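Local structure of short-chain dehydrogenase/reductase SDR (Burkholderia phymatum, 5IG2) at residues B[99-104]-B[204-209]; B[116-121]-B[165-170]. The protein binds NAD and probably acts as an oxidoreductase of the short-chain dehydrogenase/reductase family, oxidising CH-OH groups or reducing the corresponding carbonyls. One frame throughout, in Å; residues are numbered along the deposited sequence.

How the interactions relate
Interaction 1 is a partly buried contact between two cofactor-binding loops at the C-terminal edge of the parallel sheet; interaction 2 is a buried contact between two helices, beside a neighbouring subunit. Their centres lie about 11 Å apart and both reach the same NAD. Trp117 of interaction 2 joins them directly: its six-membered ring packs against Val101, Gly102, Ala206 and Glu207, so the helix carrying Phe119 also backs the two loops. Chemistry follows place. The loops offer a few apolar contacts, a tentative water bridge and an arginine for the diphosphate, whereas the helices meet through an aromatic face and a lysine that grips the nicotinamide ribose.

Interaction 1. Residues B[99-104]-B[204-209]; sequences AGVGAG and ADAERV. With NAD (nicotinamide-adenine-dinucleotide), chain F.
Val101 and Ala206 meet where two loops of the Rossmann-fold dehydrogenase close on NAD: 99-104 opens with the last two residues of the NNAG motif, and 204-209 lies mostly on a 3-10 segment that starts earlier in the chain. The direct contact is apolar and small, burying 154 Å² in all. The methyl CB of Ala206 points at the opposite loop and lies 3.8 Å from Val101 CB. The same methyl covers Gly102 N, which is buried with no partner in the model. Alongside, Val101 CG1 and Val209 CG2 approach to 4.2 Å.

Those two valines also serve the cofactor. Both branches close on one end of the adenine, Val101 CG1 lying 3.6 Å from N7A and Val209 CG2 3.7 Å from C8A, while Ala99 CB reaches the purine at N3A.

A single water may tie Gly102 O to Glu207 OE2, though one leg is short and the other long, so the bridge is tentative. Glu207 OE2 also forms a salt bridge with Arg210.

The charged contact with the cofactor belongs to Arg208. Its side chain leaves the backbone between N and the carbonyl carbon (chi1 78°) and then runs extended to NE, carrying the guanidinium to the diphosphate. NH1 binds Gly202 O and, weakly, Asp205 O, which should limit rotation of the group. At the guanidinium edge, NH2 donates an almost straight bond to NAD O1A, 3.0 Å long at 171°.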
loop_
_atom_site.group_PDB
_atom_site.type_symbol
_atom_site.label_atom_id
_atom_site.label_comp_id
_atom_site.label_asym_id
_atom_site.label_seq_id
_atom_site.Cartn_x
_atom_site.Cartn_y
_atom_site.Cartn_z
ATOM N N ALA B 99 23.441 -45.830 10.535
ATOM C CA ALA B 99 23.400 -45.245 11.873
ATOM C C ALA B 99 24.807 -45.053 12.415
ATOM O O ALA B 99 25.698 -45.880 12.196
ATOM C CB ALA B 99 22.595 -46.130 12.833
ATOM N N GLY B 100 25.007 -43.943 13.121
ATOM C CA GLY B 100 26.300 -43.677 13.718
ATOM C C GLY B 100 26.188 -42.599 14.767
ATOM O O GLY B 100 25.230 -41.817 14.785
ATOM N N VAL B 101 27.171 -42.587 15.671
ATOM C CA VAL B 101 27.277 -41.595 16.733
ATOM C C VAL B 101 28.734 -41.157 16.816
ATOM O O VAL B 101 29.603 -41.682 16.112
ATOM C CB VAL B 101 26.787 -42.133 18.101
ATOM C CG1 VAL B 101 25.333 -42.531 18.042
ATOM C CG2 VAL B 101 27.649 -43.322 18.563
ATOM N N GLY B 102 29.008 -40.205 17.697
ATOM C CA GLY B 102 30.372 -39.737 17.868
ATOM C C GLY B 102 30.604 -39.142 19.236
ATOM O O GLY B 102 29.664 -38.819 19.970
ATOM N N ALA B 103 31.882 -39.003 19.568
ATOM C CA ALA B 103 32.337 -38.306 20.759
ATOM C C ALA B 103 33.727 -37.775 20.464
ATOM O O ALA B 103 34.449 -38.336 19.640
ATOM C CB ALA B 103 32.359 -39.226 21.983
ATOM N N GLY B 104 34.105 -36.691 21.132
ATOM C CA GLY B 104 35.381 -36.056 20.864
ATOM C C GLY B 104 36.119 -35.702 22.141
ATOM O O GLY B 104 35.650 -35.971 23.250
ATOM N N ALA B 204 26.228 -34.105 15.181
ATOM C CA ALA B 204 26.872 -33.411 16.295
ATOM C C ALA B 204 26.028 -33.434 17.555
ATOM O O ALA B 204 26.531 -33.090 18.627
ATOM C CB ALA B 204 27.196 -31.962 15.933
ATOM N N ASP B 205 24.770 -33.847 17.453
ATOM C CA ASP B 205 23.881 -33.978 18.595
ATOM C C ASP B 205 23.671 -35.431 18.995
ATOM O O ASP B 205 22.642 -35.757 19.591
ATOM C CB ASP B 205 22.536 -33.327 18.293
ATOM C CG ASP B 205 22.160 -32.314 19.318
ATOM O OD1 ASP B 205 22.694 -31.185 19.219
ATOM O OD2 ASP B 205 21.359 -32.647 20.226
ATOM N N ALA B 206 24.636 -36.305 18.692
ATOM C CA ALA B 206 24.461 -37.739 18.920
ATOM C C ALA B 206 24.178 -38.069 20.386
ATOM O O ALA B 206 23.569 -39.106 20.678
ATOM C CB ALA B 206 25.695 -38.509 18.425
ATOM N N GLU B 207 24.599 -37.210 21.319
ATOM C CA GLU B 207 24.365 -37.488 22.735
ATOM C C GLU B 207 22.894 -37.704 23.036
ATOM O O GLU B 207 22.573 -38.366 24.031
ATOM C CB GLU B 207 24.890 -36.353 23.614
ATOM C CG GLU B 207 26.411 -36.298 23.742
ATOM C CD GLU B 207 26.998 -37.444 24.573
ATOM O OE1 GLU B 207 26.250 -38.057 25.371
ATOM O OE2 GLU B 207 28.211 -37.726 24.421
ATOM N N ARG B 208 21.999 -37.180 22.186
ATOM C CA ARG B 208 20.565 -37.325 22.420
ATOM C C ARG B 208 20.133 -38.785 22.400
ATOM O O ARG B 208 19.114 -39.127 23.011
ATOM C CB ARG B 208 19.756 -36.510 21.392
ATOM C CG ARG B 208 19.637 -37.142 19.993
ATOM C CD ARG B 208 19.158 -36.125 18.912
ATOM N NE ARG B 208 19.096 -36.695 17.557
ATOM C CZ ARG B 208 20.135 -36.785 16.716
ATOM N NH1 ARG B 208 21.343 -36.355 17.076
ATOM N NH2 ARG B 208 19.981 -37.316 15.506
ATOM N N VAL B 209 20.880 -39.663 21.715
ATOM C CA VAL B 209 20.533 -41.081 21.666
ATOM C C VAL B 209 21.588 -41.956 22.345
ATOM O O VAL B 209 21.650 -43.156 22.082
ATOM C CB VAL B 209 20.271 -41.562 20.223
ATOM C CG1 VAL B 209 18.996 -40.941 19.662
ATOM C CG2 VAL B 209 21.477 -41.294 19.322
HETATM P PA NAD F . 22.138 -38.025 12.198
HETATM O O1A NAD F . 22.252 -37.791 13.654
HETATM O O2A NAD F . 21.313 -36.955 11.466
HETATM O O5B NAD F . 21.556 -39.460 11.828
HETATM C C5B NAD F . 22.065 -40.650 12.460
HETATM C C4B NAD F . 20.879 -41.403 12.996
HETATM O O4B NAD F . 21.331 -42.628 13.613
HETATM C C3B NAD F . 20.040 -40.660 14.050
HETATM O O3B NAD F . 18.673 -40.576 13.664
HETATM C C2B NAD F . 20.199 -41.521 15.314
HETATM O O2B NAD F . 19.016 -41.556 16.103
HETATM C C1B NAD F . 20.479 -42.888 14.707
HETATM N N9A NAD F . 21.136 -43.823 15.611
HETATM C C8A NAD F . 22.134 -43.553 16.511
HETATM N N7A NAD F . 22.451 -44.569 17.277
HETATM C C5A NAD F . 21.607 -45.581 16.847
HETATM C C6A NAD F . 21.435 -46.913 17.265
HETATM N N6A NAD F . 22.069 -47.449 18.312
HETATM N N1A NAD F . 20.537 -47.670 16.597
HETATM C C2A NAD F . 19.848 -47.115 15.592
HETATM N N3A NAD F . 19.904 -45.862 15.125
HETATM C C4A NAD F . 20.805 -45.141 15.805
HETATM O O3 NAD F . 23.589 -38.082 11.552
HETATM P PN NAD F . 24.095 -38.481 10.090
HETATM O O1N NAD F . 22.939 -38.598 9.164
HETATM O O2N NAD F . 25.195 -37.550 9.754
HETATM O O5D NAD F . 24.705 -39.916 10.413
HETATM C C5D NAD F . 24.651 -40.991 9.450
HETATM C C4D NAD F . 26.043 -41.553 9.297
HETATM O O4D NAD F . 26.884 -40.626 8.569
HETATM C C3D NAD F . 26.781 -41.863 10.606
HETATM O O3D NAD F . 27.424 -43.127 10.501
HETATM C C2D NAD F . 27.832 -40.753 10.676
HETATM O O2D NAD F . 28.961 -41.173 11.430
HETATM C C1D NAD F . 28.136 -40.601 9.193
HETATM N N1N NAD F . 28.869 -39.316 8.762
HETATM C C2N NAD F . 28.285 -38.126 8.994
HETATM C C3N NAD F . 28.901 -36.959 8.581
HETATM C C7N NAD F . 28.250 -35.614 8.660
HETATM O O7N NAD F . 28.954 -34.594 8.593
HETATM N N7N NAD F . 26.953 -35.564 8.916
HETATM C C4N NAD F . 30.120 -37.050 7.918
HETATM C C5N NAD F . 30.688 -38.289 7.678
HETATM C C6N NAD F . 30.048 -39.420 8.116
HETATM O O HOH W 1 28.739 -36.908 21.319
#

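Interaction 2. Residues B[116-121]-B[165-170]. With NAD (nicotinamide-adenine-dinucleotide), chain F.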
loop_
_atom_site.group_PDB
_atom_site.type_symbol
_atom_site.label_atom_id
_atom_site.label_comp_id
_atom_site.label_asym_id
_atom_site.label_seq_id
_atom_site.Cartn_x
_atom_site.Cartn_y
_atom_site.Cartn_z
ATOM N N ALA B 116 32.675 -47.839 24.339
ATOM C CA ALA B 116 31.631 -48.842 24.145
ATOM C C ALA B 116 30.465 -48.290 23.328
ATOM O O ALA B 116 29.883 -49.001 22.498
ATOM C CB ALA B 116 31.136 -49.344 25.501
ATOM N N TRP B 117 30.089 -47.035 23.569
ATOM C CA TRP B 117 28.959 -46.449 22.860
ATOM C C TRP B 117 29.265 -46.304 21.374
ATOM O O TRP B 117 28.530 -46.814 20.518
ATOM C CB TRP B 117 28.614 -45.092 23.470
ATOM C CG TRP B 117 27.494 -44.355 22.761
ATOM C CD1 TRP B 117 26.337 -44.891 22.270
ATOM C CD2 TRP B 117 27.445 -42.951 22.467
ATOM N NE1 TRP B 117 25.563 -43.900 21.701
ATOM C CE2 TRP B 117 26.223 -42.702 21.806
ATOM C CE3 TRP B 117 28.317 -41.878 22.702
ATOM C CZ2 TRP B 117 25.843 -41.419 21.381
ATOM C CZ3 TRP B 117 27.945 -40.599 22.269
ATOM C CH2 TRP B 117 26.716 -40.384 21.616
ATOM N N VAL B 118 30.364 -45.613 21.052
ATOM C CA VAL B 118 30.685 -45.326 19.655
ATOM C C VAL B 118 30.959 -46.612 18.895
ATOM O O VAL B 118 30.493 -46.791 17.763
ATOM C CB VAL B 118 31.881 -44.359 19.562
ATOM C CG1 VAL B 118 32.222 -44.060 18.097
ATOM C CG2 VAL B 118 31.586 -43.078 20.326
ATOM N N PHE B 119 31.716 -47.528 19.493
ATOM C CA PHE B 119 32.026 -48.746 18.760
ATOM C C PHE B 119 30.811 -49.656 18.656
ATOM O O PHE B 119 30.661 -50.377 17.660
ATOM C CB PHE B 119 33.221 -49.459 19.397
ATOM C CG PHE B 119 34.538 -49.031 18.800
ATOM C CD1 PHE B 119 35.077 -47.793 19.108
ATOM C CD2 PHE B 119 35.202 -49.838 17.888
ATOM C CE1 PHE B 119 36.278 -47.371 18.539
ATOM C CE2 PHE B 119 36.401 -49.433 17.318
ATOM C CZ PHE B 119 36.942 -48.197 17.645
ATOM N N GLY B 120 29.918 -49.608 19.646
ATOM C CA GLY B 120 28.714 -50.417 19.574
ATOM C C GLY B 120 27.823 -50.026 18.411
ATOM O O GLY B 120 27.268 -50.887 17.723
ATOM N N VAL B 121 27.674 -48.726 18.168
ATOM C CA VAL B 121 26.851 -48.296 17.042
ATOM C C VAL B 121 27.638 -48.367 15.744
ATOM O O VAL B 121 27.197 -48.985 14.765
ATOM C CB VAL B 121 26.303 -46.876 17.273
ATOM C CG1 VAL B 121 25.374 -46.480 16.111
ATOM C CG2 VAL B 121 25.604 -46.777 18.643
ATOM N N ASN B 165 37.236 -41.597 14.828
ATOM C CA ASN B 165 38.169 -41.965 13.763
ATOM C C ASN B 165 38.389 -43.465 13.734
ATOM O O ASN B 165 38.264 -44.104 12.686
ATOM C CB ASN B 165 39.519 -41.261 13.948
ATOM C CG ASN B 165 39.416 -39.745 13.890
ATOM O OD1 ASN B 165 38.429 -39.191 13.400
ATOM N ND2 ASN B 165 40.464 -39.060 14.382
ATOM N N ALA B 166 38.723 -44.039 14.894
ATOM C CA ALA B 166 39.046 -45.460 14.968
ATOM C C ALA B 166 37.873 -46.306 14.499
ATOM O O ALA B 166 38.053 -47.265 13.732
ATOM C CB ALA B 166 39.455 -45.831 16.396
ATOM N N SER B 167 36.659 -45.942 14.914
ATOM C CA SER B 167 35.491 -46.718 14.505
ATOM C C SER B 167 35.286 -46.637 12.996
ATOM O O SER B 167 34.913 -47.627 12.356
ATOM C CB SER B 167 34.239 -46.249 15.266
ATOM O OG SER B 167 33.803 -44.958 14.863
ATOM N N LYS B 168 35.560 -45.478 12.405
ATOM C CA LYS B 168 35.348 -45.321 10.976
ATOM C C LYS B 168 36.457 -45.977 10.154
ATOM O O LYS B 168 36.192 -46.475 9.056
ATOM C CB LYS B 168 35.205 -43.833 10.639
ATOM C CG LYS B 168 33.955 -43.188 11.265
ATOM C CD LYS B 168 32.686 -43.927 10.839
ATOM C CE LYS B 168 31.425 -43.157 11.226
ATOM N NZ LYS B 168 30.193 -43.795 10.659
ATOM N N HIS B 169 37.695 -46.003 10.651
ATOM C CA HIS B 169 38.713 -46.793 9.963
ATOM C C HIS B 169 38.371 -48.276 10.016
ATOM O O HIS B 169 38.653 -49.018 9.066
ATOM C CB HIS B 169 40.099 -46.543 10.573
ATOM C CG HIS B 169 40.713 -45.235 10.168
ATOM N ND1 HIS B 169 41.811 -45.154 9.336
ATOM C CD2 HIS B 169 40.372 -43.959 10.465
ATOM C CE1 HIS B 169 42.130 -43.884 9.154
ATOM N NE2 HIS B 169 41.272 -43.138 9.826
ATOM N N ALA B 170 37.759 -48.720 11.117
ATOM C CA ALA B 170 37.286 -50.099 11.193
ATOM C C ALA B 170 36.224 -50.375 10.125
ATOM O O ALA B 170 36.273 -51.412 9.446
ATOM C CB ALA B 170 36.753 -50.382 12.600
HETATM P PA NAD F . 22.138 -38.025 12.198
HETATM O O1A NAD F . 22.252 -37.791 13.654
HETATM O O2A NAD F . 21.313 -36.955 11.466
HETATM O O5B NAD F . 21.556 -39.460 11.828
HETATM C C5B NAD F . 22.065 -40.650 12.460
HETATM C C4B NAD F . 20.879 -41.403 12.996
HETATM O O4B NAD F . 21.331 -42.628 13.613
HETATM C C3B NAD F . 20.040 -40.660 14.050
HETATM O O3B NAD F . 18.673 -40.576 13.664
HETATM C C2B NAD F . 20.199 -41.521 15.314
HETATM O O2B NAD F . 19.016 -41.556 16.103
HETATM C C1B NAD F . 20.479 -42.888 14.707
HETATM N N9A NAD F . 21.136 -43.823 15.611
HETATM C C8A NAD F . 22.134 -43.553 16.511
HETATM N N7A NAD F . 22.451 -44.569 17.277
HETATM C C5A NAD F . 21.607 -45.581 16.847
HETATM C C6A NAD F . 21.435 -46.913 17.265
HETATM N N6A NAD F . 22.069 -47.449 18.312
HETATM N N1A NAD F . 20.537 -47.670 16.597
HETATM C C2A NAD F . 19.848 -47.115 15.592
HETATM N N3A NAD F . 19.904 -45.862 15.125
HETATM C C4A NAD F . 20.805 -45.141 15.805
HETATM O O3 NAD F . 23.589 -38.082 11.552
HETATM P PN NAD F . 24.095 -38.481 10.090
HETATM O O1N NAD F . 22.939 -38.598 9.164
HETATM O O2N NAD F . 25.195 -37.550 9.754
HETATM O O5D NAD F . 24.705 -39.916 10.413
HETATM C C5D NAD F . 24.651 -40.991 9.450
HETATM C C4D NAD F . 26.043 -41.553 9.297
HETATM O O4D NAD F . 26.884 -40.626 8.569
HETATM C C3D NAD F . 26.781 -41.863 10.606
HETATM O O3D NAD F . 27.424 -43.127 10.501
HETATM C C2D NAD F . 27.832 -40.753 10.676
HETATM O O2D NAD F . 28.961 -41.173 11.430
HETATM C C1D NAD F . 28.136 -40.601 9.193
HETATM N N1N NAD F . 28.869 -39.316 8.762
HETATM C C2N NAD F . 28.285 -38.126 8.994
HETATM C C3N NAD F . 28.901 -36.959 8.581
HETATM C C7N NAD F . 28.250 -35.614 8.660
HETATM O O7N NAD F . 28.954 -34.594 8.593
HETATM N N7N NAD F . 26.953 -35.564 8.916
HETATM C C4N NAD F . 30.120 -37.050 7.918
HETATM C C5N NAD F . 30.688 -38.289 7.678
HETATM C C6N NAD F . 30.048 -39.420 8.116
#
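A chi1 of -91° swings the Phe119 ring past the usual staggered position and brings its face under Ser167. CB of Ser167 sits over the ring centre, 4.1 Å from the centroid and 12° off the normal, a CH-pi contact. Ala166 comes to the same ring at its edge, in plane, with CB 3.7 Å from Phe119 CZ. The CZ atom also lies 3.6 Å from Ser167 N. Beside the ring, Val118 CG1 packs 3.7 Å from Ser167 OG. That hydroxyl, tucked between its own backbone N and carbonyl carbon, is bonded elsewhere, back to Tyr164 O in its own helix and to Asn122 ND2 from the facing one.

The helices 112-140 and 162-185 run nearly parallel here, 20° apart with axes 9.6 Å from each other, consistent with the helix pair that SDR enzymes commonly use for dimer formation. Phe119 indeed packs on Phe119 of a second subunit, and Asn165 ND2 hydrogen-bonds Thr177 OG1 of that subunit.

On another side of helix 162-185, Lys168, spaced from Tyr164 as in the family's YxxxK motif, donates from NZ to NAD O3D (2.9 Å) and O2D (3.0 Å), with Thr149 O as a further partner. No hydrogen bond joins 116-121 to 165-170, so apolar and CH-pi packing makes this contact, while the polar bonds of Ser167 and Lys168 go to partners beyond the two segments.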